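Local coordinates for putative immunoglobulin-blocking virulence protein (Mycoplasma mycoides subsp. capri, PDB 7ADK), which probably binds host immunoglobulins and interferes with their binding of antigen, helping the mycoplasma to evade the antibody response, at residues G718-I723 / D728-Q733; Y517-L522 / R574-A579. All blocks are in the same frame, centred on the assembly; numbering follows the deposited sequence.

Contact 1: G718-I723 / D728-Q733; sequences GKQIQI and DELKKQ
Gln-722 meets Glu-729 through the one hydrogen bond that joins the two segments: Gln-722 NE2 donates to Glu-729 OE1 over 2.8 Å, with an N-H...O angle of 157°. The carboxylate receives it on the syn lone pair, and the amide and carboxylate planes are almost coplanar although the two side chains cross at about a right angle. A fully extended Gln-722, with CG anti to the backbone N (chi1 -178°), makes this reach possible. Its amide carbon CD also lies 3.4 Å from Asp-728 OD1, whose carboxylate is steeply turned against the amide. Next to Asp-728, Gln-733 runs alongside the same side chain, both glutamines pointing the same way with amide planes nearly parallel. Two residues back along the strand, Gln-720 CB packs on Gln-733 CB at 3.7 Å, and Gln-720 OE1 rests against Leu-730 CD1 at 3.5 Å.

Behind this first shell, the amide of Gln-733 organises the loop itself. Its NE2 donates to Asp-728 OD1 at 2.8 Å, approaching from above the carboxylate plane, and also to Leu-730 O at 2.9 Å. Its OE1 accepts from Lys-732 N, likewise at 2.9 Å. Three bonds thus fix the rotation of one amide and tie 728-733 into a compact bend. Further out, Glu-729 OE2 takes a bond from Ser-727 N, while Leu-730 reaches Leu-704 and Arg-701 of helix 698-709. Gln-720 and Gln-722 both share backbone bonds with Leu-734. The arrangement is that of an outer strand in a parallel sheet, 720-722 beside 688-690, whose other edge is bonded to the returning chain at Leu-734, with a glutamine-centred polar network shaping the 728-733 loop at the protein surface.

Contact 2: Y517-L522 / R574-A579; sequences YNPLAL and RMVYYA
Val-576 turns both of its methyl groups to the 517-522 turn: with CG1 anti to the backbone N (chi1 -177°), CG1 meets the hydroxyl end of Tyr-517 and CG2 meets Pro-519. Tyr-517 places its ring by setting CG between the backbone N and the carbonyl carbon (chi1 67°), from where the ring runs out against the valine from the opposite direction. Tyr-517 OH ends 3.5 Å from Val-576 CG1, and the ring lies obliquely to CG2. Pro-519 CB sits 3.5 Å from Val-576 CG2. Met-575, extended as far as the sulfur and then bent at chi3 (80°), brings its CE methyl to the same proline, 4.3 Å from Pro-519 CB and over towards its carbonyl oxygen. The join is buried and mainly apolar, carried by two adjacent helical side chains.

Each backbone has its own means of keeping shape. Asn-518 OD1 accepts from Leu-520 N at 3.1 Å, forming an Asx turn that leads into the 3-10 segment 519-521, and Asn-518 ND2 is held in turn by Asp-560. On the helix, Arg-574 O accepts from both Tyr-578 N and Ala-579 N, reached from opposite faces of its plane, as the last turn widens to the pi type. Phe-551 meets the Tyr-517 ring edge-to-face, and Leu-554 of strand 553-555 touches both Tyr-517 and Val-576. Here the turn leaving strand 516-517 packs on helix 567-579, which lies in the connection between the neighbouring parallel strands 553-555 and 608-610, a beta-alpha-beta crossover.

In the fold
Contact 2 comes first along the chain and is complete before contact 1 begins. Their centres are 39 Å apart and their nearest atoms about 28 Å, so the two do not touch. Each belongs to a separate parallel sheet: 517-522 runs on from the end of 516-517, an outermost strand of the five-stranded sheet, and 718-723 carries an outermost strand of the three-stranded one. Contact 2 is buried about 17 Å from the chain centre, whereas contact 1 lies at the surface, about 45 Å out. In segment 718-723, Lys-719, just before the strand, forms a salt bridge to Asp-158 of the lipoprotein chain, so this end reaches the partner, while contact 2 remains within its own chain.

Contact 1: G718-I723 / D728-Q733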
ATOM      1  N   GLY A 718      24.038   6.470  15.274  1.00 77.98           N
ATOM      2  CA  GLY A 718      24.440   6.432  16.684  1.00 77.98           C
ATOM      3  C   GLY A 718      24.718   7.800  17.323  1.00 77.98           C
ATOM      4  O   GLY A 718      25.434   7.872  18.316  1.00 77.98           O
ATOM      5  N   LYS A 719      24.199   8.891  16.752  1.00 77.11           N
ATOM      6  CA  LYS A 719      24.535  10.272  17.136  1.00 77.11           C
ATOM      7  C   LYS A 719      24.001  10.681  18.512  1.00 77.11           C
ATOM      8  O   LYS A 719      22.822  10.537  18.828  1.00 77.11           O
ATOM      9  CB  LYS A 719      24.082  11.258  16.049  1.00 77.11           C
ATOM     10  CG  LYS A 719      24.909  11.078  14.772  1.00 77.11           C
ATOM     11  CD  LYS A 719      24.581  12.088  13.671  1.00 77.11           C
ATOM     12  CE  LYS A 719      23.125  11.980  13.219  1.00 77.11           C
ATOM     13  NZ  LYS A 719      22.868  12.733  11.966  1.00 77.11           N
ATOM     14  N   GLN A 720      24.873  11.272  19.315  1.00 79.61           N
ATOM     15  CA  GLN A 720      24.577  11.809  20.642  1.00 79.61           C
ATOM     16  C   GLN A 720      24.767  13.329  20.650  1.00 79.61           C
ATOM     17  O   GLN A 720      25.516  13.877  19.852  1.00 79.61           O
ATOM     18  CB  GLN A 720      25.484  11.143  21.679  1.00 79.61           C
ATOM     19  CG  GLN A 720      25.244   9.638  21.854  1.00 79.61           C
ATOM     20  CD  GLN A 720      26.340   8.972  22.684  1.00 79.61           C
ATOM     21  OE1 GLN A 720      26.841   9.519  23.649  1.00 79.61           O
ATOM     22  NE2 GLN A 720      26.743   7.761  22.372  1.00 79.61           N
ATOM     23  N   ILE A 721      24.079  14.043  21.529  1.00 78.19           N
ATOM     24  CA  ILE A 721      24.292  15.474  21.781  1.00 78.19           C
ATOM     25  C   ILE A 721      24.438  15.669  23.289  1.00 78.19           C
ATOM     26  O   ILE A 721      23.591  15.205  24.042  1.00 78.19           O
ATOM     27  CB  ILE A 721      23.153  16.327  21.170  1.00 78.19           C
ATOM     28  CG1 ILE A 721      23.489  16.733  19.725  1.00 78.19           C
ATOM     29  CG2 ILE A 721      22.854  17.569  22.015  1.00 78.19           C
ATOM     30  CD1 ILE A 721      22.300  17.258  18.909  1.00 78.19           C
ATOM     31  N   GLN A 722      25.441  16.427  23.721  1.00 86.51           N
ATOM     32  CA  GLN A 722      25.525  16.924  25.092  1.00 86.51           C
ATOM     33  C   GLN A 722      25.476  18.451  25.075  1.00 86.51           C
ATOM     34  O   GLN A 722      26.357  19.092  24.505  1.00 86.51           O
ATOM     35  CB  GLN A 722      26.787  16.354  25.746  1.00 86.51           C
ATOM     36  CG  GLN A 722      26.945  16.767  27.215  1.00 86.51           C
ATOM     37  CD  GLN A 722      27.858  15.851  28.034  1.00 86.51           C
ATOM     38  OE1 GLN A 722      28.186  14.737  27.666  1.00 86.51           O
ATOM     39  NE2 GLN A 722      28.259  16.261  29.217  1.00 86.51           N
ATOM     40  N   ILE A 723      24.429  19.047  25.661  1.00 88.63           N
ATOM     41  CA  ILE A 723      24.283  20.513  25.732  1.00 88.63           C
ATOM     42  C   ILE A 723      25.388  21.111  26.629  1.00 88.63           C
ATOM     43  O   ILE A 723      25.923  20.378  27.461  1.00 88.63           O
ATOM     44  CB  ILE A 723      22.844  20.929  26.126  1.00 88.63           C
ATOM     45  CG1 ILE A 723      22.545  20.788  27.624  1.00 88.63           C
ATOM     46  CG2 ILE A 723      21.811  20.191  25.264  1.00 88.63           C
ATOM     47  CD1 ILE A 723      21.175  21.342  28.040  1.00 88.63           C
ATOM     48  N   ASP A 728      31.681  16.187  29.079  1.00 88.45           N
ATOM     49  CA  ASP A 728      31.749  15.187  28.005  1.00 88.45           C
ATOM     50  C   ASP A 728      32.332  13.869  28.543  1.00 88.45           C
ATOM     51  O   ASP A 728      33.428  13.424  28.211  1.00 88.45           O
ATOM     52  CB  ASP A 728      32.378  15.730  26.706  1.00 88.45           C
ATOM     53  CG  ASP A 728      31.562  16.866  26.089  1.00 88.45           C
ATOM     54  OD1 ASP A 728      30.349  16.679  25.868  1.00 88.45           O
ATOM     55  OD2 ASP A 728      32.140  17.925  25.777  1.00 88.45           O
ATOM     56  N   GLU A 729      31.557  13.267  29.450  1.00 90.39           N
ATOM     57  CA  GLU A 729      31.765  11.931  30.037  1.00 90.39           C
ATOM     58  C   GLU A 729      31.641  10.818  28.982  1.00 90.39           C
ATOM     59  O   GLU A 729      32.337   9.807  29.019  1.00 90.39           O
ATOM     60  CB  GLU A 729      30.688  11.678  31.109  1.00 90.39           C
ATOM     61  CG  GLU A 729      30.575  12.718  32.242  1.00 90.39           C
ATOM     62  CD  GLU A 729      29.929  14.070  31.872  1.00 90.39           C
ATOM     63  OE1 GLU A 729      29.231  14.178  30.843  1.00 90.39           O
ATOM     64  OE2 GLU A 729      30.159  15.066  32.591  1.00 90.39           O
ATOM     65  N   LEU A 730      30.738  11.032  28.029  1.00 86.08           N
ATOM     66  CA  LEU A 730      30.615  10.323  26.762  1.00 86.08           C
ATOM     67  C   LEU A 730      31.595  10.932  25.745  1.00 86.08           C
ATOM     68  O   LEU A 730      32.007  12.084  25.902  1.00 86.08           O
ATOM     69  CB  LEU A 730      29.152  10.448  26.300  1.00 86.08           C
ATOM     70  CG  LEU A 730      28.129   9.783  27.247  1.00 86.08           C
ATOM     71  CD1 LEU A 730      26.745  10.395  27.077  1.00 86.08           C
ATOM     72  CD2 LEU A 730      28.030   8.280  27.008  1.00 86.08           C
ATOM     73  N   LYS A 731      31.985  10.184  24.704  1.00 85.79           N
ATOM     74  CA  LYS A 731      33.143  10.537  23.839  1.00 85.79           C
ATOM     75  C   LYS A 731      32.820  10.575  22.330  1.00 85.79           C
ATOM     76  O   LYS A 731      33.723  10.448  21.516  1.00 85.79           O
ATOM     77  CB  LYS A 731      34.335   9.615  24.194  1.00 85.79           C
ATOM     78  CG  LYS A 731      34.812   9.794  25.645  1.00 85.79           C
ATOM     79  CD  LYS A 731      35.876   8.781  26.072  1.00 85.79           C
ATOM     80  CE  LYS A 731      35.304   7.378  26.291  1.00 85.79           C
ATOM     81  NZ  LYS A 731      36.308   6.439  26.821  1.00 85.79           N
ATOM     82  N   LYS A 732      31.549  10.710  21.938  1.00 82.80           N
ATOM     83  CA  LYS A 732      31.026  10.519  20.555  1.00 82.80           C
ATOM     84  C   LYS A 732      30.122  11.661  20.030  1.00 82.80           C
ATOM     85  O   LYS A 732      29.684  11.619  18.881  1.00 82.80           O
ATOM     86  CB  LYS A 732      30.254   9.175  20.499  1.00 82.80           C
ATOM     87  CG  LYS A 732      30.908   8.065  19.670  1.00 82.80           C
ATOM     88  CD  LYS A 732      32.164   7.412  20.270  1.00 82.80           C
ATOM     89  CE  LYS A 732      31.916   6.742  21.622  1.00 82.80           C
ATOM     90  NZ  LYS A 732      33.052   5.901  22.058  1.00 82.80           N
ATOM     91  N   GLN A 733      29.783  12.646  20.857  1.00 86.23           N
ATOM     92  CA  GLN A 733      28.689  13.598  20.646  1.00 86.23           C
ATOM     93  C   GLN A 733      29.071  14.937  19.994  1.00 86.23           C
ATOM     94  O   GLN A 733      30.202  15.413  20.103  1.00 86.23           O
ATOM     95  CB  GLN A 733      27.971  13.852  21.986  1.00 86.23           C
ATOM     96  CG  GLN A 733      28.785  14.536  23.091  1.00 86.23           C
ATOM     97  CD  GLN A 733      29.585  13.574  23.952  1.00 86.23           C
ATOM     98  OE1 GLN A 733      29.842  12.430  23.604  1.00 86.23           O
ATOM     99  NE2 GLN A 733      30.018  13.994  25.110  1.00 86.23           N
TER

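Contact 2: Y517-L522 / R574-A579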
ATOM      1  N   TYR A 517      -6.285  -0.044  22.233  1.00 54.89           N
ATOM      2  CA  TYR A 517      -7.318   0.394  23.156  1.00 54.89           C
ATOM      3  C   TYR A 517      -6.650   1.054  24.353  1.00 54.89           C
ATOM      4  O   TYR A 517      -5.517   0.730  24.713  1.00 54.89           O
ATOM      5  CB  TYR A 517      -8.242  -0.769  23.541  1.00 54.89           C
ATOM      6  CG  TYR A 517      -7.625  -1.881  24.370  1.00 54.89           C
ATOM      7  CD1 TYR A 517      -6.849  -2.860  23.743  1.00 54.89           C
ATOM      8  CD2 TYR A 517      -7.847  -1.960  25.755  1.00 54.89           C
ATOM      9  CE1 TYR A 517      -6.304  -3.925  24.476  1.00 54.89           C
ATOM     10  CE2 TYR A 517      -7.289  -3.014  26.500  1.00 54.89           C
ATOM     11  CZ  TYR A 517      -6.533  -4.013  25.859  1.00 54.89           C
ATOM     12  OH  TYR A 517      -6.071  -5.076  26.553  1.00 54.89           O
ATOM     13  N   ASN A 518      -7.351   1.991  24.975  1.00 59.42           N
ATOM     14  CA  ASN A 518      -6.968   2.464  26.294  1.00 59.42           C
ATOM     15  C   ASN A 518      -7.530   1.470  27.320  1.00 59.42           C
ATOM     16  O   ASN A 518      -8.742   1.278  27.356  1.00 59.42           O
ATOM     17  CB  ASN A 518      -7.466   3.902  26.486  1.00 59.42           C
ATOM     18  CG  ASN A 518      -6.857   4.574  27.696  1.00 59.42           C
ATOM     19  OD1 ASN A 518      -6.658   3.972  28.730  1.00 59.42           O
ATOM     20  ND2 ASN A 518      -6.538   5.832  27.610  1.00 59.42           N
ATOM     21  N   PRO A 519      -6.719   0.827  28.175  1.00 59.19           N
ATOM     22  CA  PRO A 519      -7.257  -0.145  29.112  1.00 59.19           C
ATOM     23  C   PRO A 519      -8.196   0.477  30.150  1.00 59.19           C
ATOM     24  O   PRO A 519      -9.148  -0.170  30.563  1.00 59.19           O
ATOM     25  CB  PRO A 519      -6.034  -0.813  29.716  1.00 59.19           C
ATOM     26  CG  PRO A 519      -4.933   0.230  29.602  1.00 59.19           C
ATOM     27  CD  PRO A 519      -5.275   0.924  28.292  1.00 59.19           C
ATOM     28  N   LEU A 520      -8.041   1.760  30.474  1.00 61.22           N
ATOM     29  CA  LEU A 520      -8.950   2.497  31.352  1.00 61.22           C
ATOM     30  C   LEU A 520     -10.330   2.752  30.726  1.00 61.22           C
ATOM     31  O   LEU A 520     -11.302   2.899  31.454  1.00 61.22           O
ATOM     32  CB  LEU A 520      -8.282   3.818  31.750  1.00 61.22           C
ATOM     33  CG  LEU A 520      -6.925   3.657  32.451  1.00 61.22           C
ATOM     34  CD1 LEU A 520      -6.234   5.003  32.525  1.00 61.22           C
ATOM     35  CD2 LEU A 520      -7.102   3.101  33.854  1.00 61.22           C
ATOM     36  N   ALA A 521     -10.467   2.750  29.396  1.00 61.56           N
ATOM     37  CA  ALA A 521     -11.749   2.934  28.708  1.00 61.56           C
ATOM     38  C   ALA A 521     -12.755   1.791  28.910  1.00 61.56           C
ATOM     39  O   ALA A 521     -13.915   1.944  28.544  1.00 61.56           O
ATOM     40  CB  ALA A 521     -11.491   3.152  27.218  1.00 61.56           C
ATOM     41  N   LEU A 522     -12.353   0.668  29.501  1.00 59.09           N
ATOM     42  CA  LEU A 522     -13.200  -0.506  29.692  1.00 59.09           C
ATOM     43  C   LEU A 522     -13.563  -0.740  31.166  1.00 59.09           C
ATOM     44  O   LEU A 522     -14.068  -1.811  31.491  1.00 59.09           O
ATOM     45  CB  LEU A 522     -12.482  -1.719  29.077  1.00 59.09           C
ATOM     46  CG  LEU A 522     -12.054  -1.565  27.605  1.00 59.09           C
ATOM     47  CD1 LEU A 522     -11.224  -2.776  27.191  1.00 59.09           C
ATOM     48  CD2 LEU A 522     -13.258  -1.451  26.688  1.00 59.09           C
ATOM     49  N   ARG A 574      -1.875  -2.823  35.036  1.00 68.06           N
ATOM     50  CA  ARG A 574      -2.146  -4.031  35.824  1.00 68.06           C
ATOM     51  C   ARG A 574      -3.554  -4.582  35.590  1.00 68.06           C
ATOM     52  O   ARG A 574      -3.730  -5.788  35.724  1.00 68.06           O
ATOM     53  CB  ARG A 574      -1.851  -3.739  37.304  1.00 68.06           C
ATOM     54  CG  ARG A 574      -1.892  -4.990  38.198  1.00 68.06           C
ATOM     55  CD  ARG A 574      -1.414  -4.695  39.622  1.00 68.06           C
ATOM     56  NE  ARG A 574      -1.282  -5.901  40.463  1.00 68.06           N
ATOM     57  CZ  ARG A 574      -2.250  -6.596  41.032  1.00 68.06           C
ATOM     58  NH1 ARG A 574      -3.492  -6.337  40.812  1.00 68.06           N
ATOM     59  NH2 ARG A 574      -1.989  -7.553  41.853  1.00 68.06           N
ATOM     60  N   MET A 575      -4.529  -3.766  35.172  1.00 63.09           N
ATOM     61  CA  MET A 575      -5.863  -4.233  34.775  1.00 63.09           C
ATOM     62  C   MET A 575      -5.772  -5.350  33.743  1.00 63.09           C
ATOM     63  O   MET A 575      -6.310  -6.440  33.914  1.00 63.09           O
ATOM     64  CB  MET A 575      -6.711  -3.079  34.213  1.00 63.09           C
ATOM     65  CG  MET A 575      -8.187  -3.468  34.263  1.00 63.09           C
ATOM     66  SD  MET A 575      -9.329  -2.421  33.351  1.00 63.09           S
ATOM     67  CE  MET A 575      -9.063  -3.071  31.705  1.00 63.09           C
ATOM     68  N   VAL A 576      -5.001  -5.109  32.694  1.00 58.34           N
ATOM     69  CA  VAL A 576      -4.777  -6.056  31.609  1.00 58.34           C
ATOM     70  C   VAL A 576      -3.819  -7.168  32.024  1.00 58.34           C
ATOM     71  O   VAL A 576      -4.097  -8.350  31.848  1.00 58.34           O
ATOM     72  CB  VAL A 576      -4.236  -5.292  30.403  1.00 58.34           C
ATOM     73  CG1 VAL A 576      -4.064  -6.212  29.224  1.00 58.34           C
ATOM     74  CG2 VAL A 576      -5.166  -4.158  30.028  1.00 58.34           C
ATOM     75  N   TYR A 577      -2.680  -6.796  32.600  1.00 58.67           N
ATOM     76  CA  TYR A 577      -1.601  -7.731  32.865  1.00 58.67           C
ATOM     77  C   TYR A 577      -1.867  -8.672  34.038  1.00 58.67           C
ATOM     78  O   TYR A 577      -1.231  -9.720  34.061  1.00 58.67           O
ATOM     79  CB  TYR A 577      -0.280  -6.952  32.988  1.00 58.67           C
ATOM     80  CG  TYR A 577       0.229  -6.241  31.724  1.00 58.67           C
ATOM     81  CD1 TYR A 577      -0.267  -6.569  30.447  1.00 58.67           C
ATOM     82  CD2 TYR A 577       1.236  -5.256  31.814  1.00 58.67           C
ATOM     83  CE1 TYR A 577       0.220  -5.941  29.297  1.00 58.67           C
ATOM     84  CE2 TYR A 577       1.721  -4.613  30.656  1.00 58.67           C
ATOM     85  CZ  TYR A 577       1.213  -4.955  29.390  1.00 58.67           C
ATOM     86  OH  TYR A 577       1.680  -4.360  28.263  1.00 58.67           O
ATOM     87  N   TYR A 578      -2.780  -8.386  34.975  1.00 63.18           N
ATOM     88  CA  TYR A 578      -3.072  -9.272  36.124  1.00 63.18           C
ATOM     89  C   TYR A 578      -4.497  -9.212  36.695  1.00 63.18           C
ATOM     90  O   TYR A 578      -5.049 -10.266  36.979  1.00 63.18           O
ATOM     91  CB  TYR A 578      -2.091  -9.034  37.277  1.00 63.18           C
ATOM     92  CG  TYR A 578      -0.635  -9.316  36.963  1.00 63.18           C
ATOM     93  CD1 TYR A 578      -0.178 -10.644  36.881  1.00 63.18           C
ATOM     94  CD2 TYR A 578       0.250  -8.255  36.716  1.00 63.18           C
ATOM     95  CE1 TYR A 578       1.160 -10.908  36.539  1.00 63.18           C
ATOM     96  CE2 TYR A 578       1.584  -8.515  36.368  1.00 63.18           C
ATOM     97  CZ  TYR A 578       2.042  -9.841  36.285  1.00 63.18           C
ATOM     98  OH  TYR A 578       3.331 -10.062  35.944  1.00 63.18           O
ATOM     99  N   ALA A 579      -5.108  -8.045  36.884  1.00 61.31           N
ATOM    100  CA  ALA A 579      -6.380  -7.950  37.609  1.00 61.31           C
ATOM    101  C   ALA A 579      -7.592  -8.492  36.822  1.00 61.31           C
ATOM    102  O   ALA A 579      -8.542  -8.988  37.421  1.00 61.31           O
ATOM    103  CB  ALA A 579      -6.608  -6.506  38.046  1.00 61.31           C
TER